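Local coordinates for folylpolyglutamate synthase protein FOLC (Mycobacterium tuberculosis, PDB 2VOS) that probably catalyses the ATP-dependent addition of L-glutamate to dihydropteroate and, one residue after another, to tetrahydrofolate, giving dihydrofolate and folylpolyglutamates, at residues Q29-L34 / M149-V154. Residues are numbered along the deposited sequence; the frame is centred on the assembly and turned at random.
Sequences QVEHLL and MSKFEV
K151 NZ is gripped by two carboxylates through salt bridges: E31 of the 29-34 segment, where NZ also donates a hydrogen bond to OE1 at 2.9 Å, and D35, just past the end of helix 23-34. The motif is a capping box, formed by S150 and E153 at the N-terminus of helix 151-165, part of the Mur ligase middle domain of this chain, and packed against the last turn of helix 23-34. The ammonium group approaches E31 OE1 on the syn side, 34° out of the carboxylate plane, and the two side chains cross at about a right angle. Reach on the K151 side comes from an extended chain whose CG is anti to the backbone N (chi1 171°); E31 instead bends at chi2, -59°, which turns its carboxylate toward the lysine. The other oxygen, OE2, is hydrogen-bonded to Y120 OH on helix 117-140, so both carboxylate oxygens have partners and the rotation of the group is restrained. A positive charge beside two acids would probably stabilise their ionised forms.

Between the backbone and the ammonium, the K151 methylenes run past L34: K151 CE is 3.9 Å from L34 CB, and K151 CB is 3.7 Å from L34 O. L34 and K151 are the closest pair of CA atoms between the two segments, 5.4 Å apart. In the capping box, E153 N donates to S150 OG at 3.0 Å and S150 N to E153 OE1 at 3.1 Å. One turn on from K151, V154 CG1 meets L34 CD2 at 3.8 Å.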
ATOM      1  N   GLN A  29     -23.107  -6.224   7.413  1.00 44.83           N
ATOM      2  CA  GLN A  29     -23.842  -7.285   6.737  1.00 46.36           C
ATOM      3  C   GLN A  29     -23.161  -7.641   5.401  1.00 44.52           C
ATOM      4  O   GLN A  29     -22.951  -8.819   5.072  1.00 43.86           O
ATOM      5  CB  GLN A  29     -25.232  -6.750   6.419  1.00 47.08           C
ATOM      6  CG  GLN A  29     -26.402  -7.637   6.647  1.00 54.33           C
ATOM      7  CD  GLN A  29     -27.681  -6.802   6.797  1.00 56.96           C
ATOM      8  OE1 GLN A  29     -28.101  -6.102   5.874  1.00 58.07           O
ATOM      9  NE2 GLN A  29     -28.278  -6.858   7.971  1.00 60.37           N
ATOM     10  N   VAL A  30     -22.853  -6.627   4.593  1.00 43.63           N
ATOM     11  CA  VAL A  30     -22.169  -6.915   3.334  1.00 42.73           C
ATOM     12  C   VAL A  30     -20.854  -7.645   3.526  1.00 43.61           C
ATOM     13  O   VAL A  30     -20.554  -8.607   2.774  1.00 42.99           O
ATOM     14  CB  VAL A  30     -21.986  -5.668   2.464  1.00 42.08           C
ATOM     15  CG1 VAL A  30     -21.007  -5.974   1.226  1.00 40.88           C
ATOM     16  CG2 VAL A  30     -23.382  -5.139   2.021  1.00 41.04           C
ATOM     17  N   GLU A  31     -20.052  -7.199   4.508  1.00 43.47           N
ATOM     18  CA  GLU A  31     -18.702  -7.785   4.710  1.00 43.77           C
ATOM     19  C   GLU A  31     -18.822  -9.258   5.180  1.00 42.89           C
ATOM     20  O   GLU A  31     -17.981 -10.131   4.814  1.00 41.08           O
ATOM     21  CB  GLU A  31     -17.923  -7.002   5.777  1.00 43.58           C
ATOM     22  CG  GLU A  31     -17.442  -5.679   5.264  1.00 44.88           C
ATOM     23  CD  GLU A  31     -16.546  -5.903   4.080  1.00 46.97           C
ATOM     24  OE1 GLU A  31     -15.395  -6.294   4.289  1.00 46.63           O
ATOM     25  OE2 GLU A  31     -16.988  -5.705   2.936  1.00 49.60           O
ATOM     26  N   HIS A  32     -19.825  -9.502   6.031  1.00 42.41           N
ATOM     27  CA  HIS A  32     -20.117 -10.878   6.509  1.00 43.35           C
ATOM     28  C   HIS A  32     -20.356 -11.820   5.306  1.00 42.93           C
ATOM     29  O   HIS A  32     -19.831 -12.929   5.274  1.00 42.77           O
ATOM     30  CB  HIS A  32     -21.326 -10.892   7.457  1.00 43.64           C
ATOM     31  CG  HIS A  32     -21.564 -12.226   8.117  1.00 45.46           C
ATOM     32  ND1 HIS A  32     -20.608 -12.869   8.880  1.00 48.47           N
ATOM     33  CD2 HIS A  32     -22.649 -13.038   8.119  1.00 45.18           C
ATOM     34  CE1 HIS A  32     -21.091 -14.015   9.325  1.00 47.77           C
ATOM     35  NE2 HIS A  32     -22.328 -14.144   8.877  1.00 47.57           N
ATOM     36  N   LEU A  33     -21.124 -11.368   4.309  1.00 41.86           N
ATOM     37  CA  LEU A  33     -21.321 -12.168   3.102  1.00 43.05           C
ATOM     38  C   LEU A  33     -20.033 -12.337   2.331  1.00 43.95           C
ATOM     39  O   LEU A  33     -19.719 -13.450   1.911  1.00 44.57           O
ATOM     40  CB  LEU A  33     -22.334 -11.541   2.121  1.00 42.37           C
ATOM     41  CG  LEU A  33     -23.784 -11.495   2.577  1.00 45.09           C
ATOM     42  CD1 LEU A  33     -24.583 -10.821   1.448  1.00 44.03           C
ATOM     43  CD2 LEU A  33     -24.283 -12.889   2.894  1.00 44.52           C
ATOM     44  N   LEU A  34     -19.333 -11.220   2.069  1.00 44.07           N
ATOM     45  CA  LEU A  34     -18.144 -11.253   1.233  1.00 43.74           C
ATOM     46  C   LEU A  34     -17.126 -12.170   1.912  1.00 44.41           C
ATOM     47  O   LEU A  34     -16.398 -12.874   1.220  1.00 45.09           O
ATOM     48  CB  LEU A  34     -17.545  -9.838   1.004  1.00 42.59           C
ATOM     49  CG  LEU A  34     -18.380  -8.893   0.135  1.00 44.57           C
ATOM     50  CD1 LEU A  34     -17.691  -7.550   0.025  1.00 44.47           C
ATOM     51  CD2 LEU A  34     -18.424  -9.516  -1.233  1.00 44.97           C
HETATM   52  N   MSE A 149     -17.107 -16.266  -7.241  1.00 46.07           N
HETATM   53  CA  MSE A 149     -16.184 -15.134  -7.382  1.00 45.01           C
HETATM   54  C   MSE A 149     -15.542 -14.908  -6.030  1.00 44.42           C
HETATM   55  O   MSE A 149     -16.193 -15.118  -5.020  1.00 45.93           O
HETATM   56  CB  MSE A 149     -16.941 -13.869  -7.804  1.00 43.99           C
HETATM   57  CG  MSE A 149     -17.662 -14.008  -9.117  1.00 44.15           C
HETATM   58 SE   MSE A 149     -18.151 -12.276  -9.899  1.00 47.04          SE
HETATM   59  CE  MSE A 149     -16.320 -11.757 -10.360  1.00 49.81           C
ATOM     60  N   SER A 150     -14.290 -14.478  -5.992  1.00 43.62           N
ATOM     61  CA  SER A 150     -13.623 -14.201  -4.726  1.00 43.09           C
ATOM     62  C   SER A 150     -14.045 -12.846  -4.213  1.00 44.13           C
ATOM     63  O   SER A 150     -14.589 -12.011  -4.958  1.00 43.76           O
ATOM     64  CB  SER A 150     -12.124 -14.171  -4.905  1.00 42.51           C
ATOM     65  OG  SER A 150     -11.730 -13.061  -5.693  1.00 41.26           O
ATOM     66  N   LYS A 151     -13.784 -12.616  -2.939  1.00 43.39           N
ATOM     67  CA  LYS A 151     -14.059 -11.319  -2.369  1.00 43.01           C
ATOM     68  C   LYS A 151     -13.273 -10.199  -3.081  1.00 42.89           C
ATOM     69  O   LYS A 151     -13.821  -9.128  -3.361  1.00 41.68           O
ATOM     70  CB  LYS A 151     -13.708 -11.352  -0.889  1.00 43.70           C
ATOM     71  CG  LYS A 151     -13.772  -9.976  -0.298  1.00 44.01           C
ATOM     72  CD  LYS A 151     -13.624 -10.019   1.227  1.00 48.59           C
ATOM     73  CE  LYS A 151     -13.978  -8.570   1.769  1.00 51.22           C
ATOM     74  NZ  LYS A 151     -13.796  -8.471   3.308  1.00 52.14           N
ATOM     75  N   PHE A 152     -11.995 -10.428  -3.401  1.00 42.82           N
ATOM     76  CA  PHE A 152     -11.257  -9.426  -4.126  1.00 43.64           C
ATOM     77  C   PHE A 152     -11.874  -9.117  -5.512  1.00 44.52           C
ATOM     78  O   PHE A 152     -11.972  -7.929  -5.940  1.00 45.64           O
ATOM     79  CB  PHE A 152      -9.740  -9.754  -4.237  1.00 43.58           C
ATOM     80  CG  PHE A 152      -8.939  -8.568  -4.788  1.00 47.02           C
ATOM     81  CD1 PHE A 152      -8.879  -7.364  -4.058  1.00 46.67           C
ATOM     82  CD2 PHE A 152      -8.331  -8.624  -6.049  1.00 43.02           C
ATOM     83  CE1 PHE A 152      -8.181  -6.247  -4.536  1.00 46.58           C
ATOM     84  CE2 PHE A 152      -7.641  -7.525  -6.541  1.00 46.58           C
ATOM     85  CZ  PHE A 152      -7.560  -6.321  -5.800  1.00 46.56           C
ATOM     86  N   GLU A 153     -12.295 -10.150  -6.237  1.00 44.28           N
ATOM     87  CA  GLU A 153     -12.958  -9.914  -7.525  1.00 42.89           C
ATOM     88  C   GLU A 153     -14.194  -9.006  -7.376  1.00 42.59           C
ATOM     89  O   GLU A 153     -14.377  -8.059  -8.123  1.00 42.11           O
ATOM     90  CB  GLU A 153     -13.332 -11.250  -8.158  1.00 42.32           C
ATOM     91  CG  GLU A 153     -12.129 -11.910  -8.783  1.00 40.46           C
ATOM     92  CD  GLU A 153     -12.408 -13.364  -9.214  1.00 46.63           C
ATOM     93  OE1 GLU A 153     -13.501 -13.893  -8.962  1.00 42.89           O
ATOM     94  OE2 GLU A 153     -11.521 -13.981  -9.815  1.00 47.13           O
ATOM     95  N   VAL A 154     -15.021  -9.287  -6.388  1.00 42.94           N
ATOM     96  CA  VAL A 154     -16.193  -8.475  -6.137  1.00 43.03           C
ATOM     97  C   VAL A 154     -15.824  -7.036  -5.718  1.00 43.55           C
ATOM     98  O   VAL A 154     -16.430  -6.079  -6.230  1.00 44.04           O
ATOM     99  CB  VAL A 154     -17.127  -9.145  -5.105  1.00 41.79           C
ATOM    100  CG1 VAL A 154     -18.320  -8.235  -4.845  1.00 43.64           C
ATOM    101  CG2 VAL A 154     -17.595 -10.522  -5.646  1.00 44.12           C
TER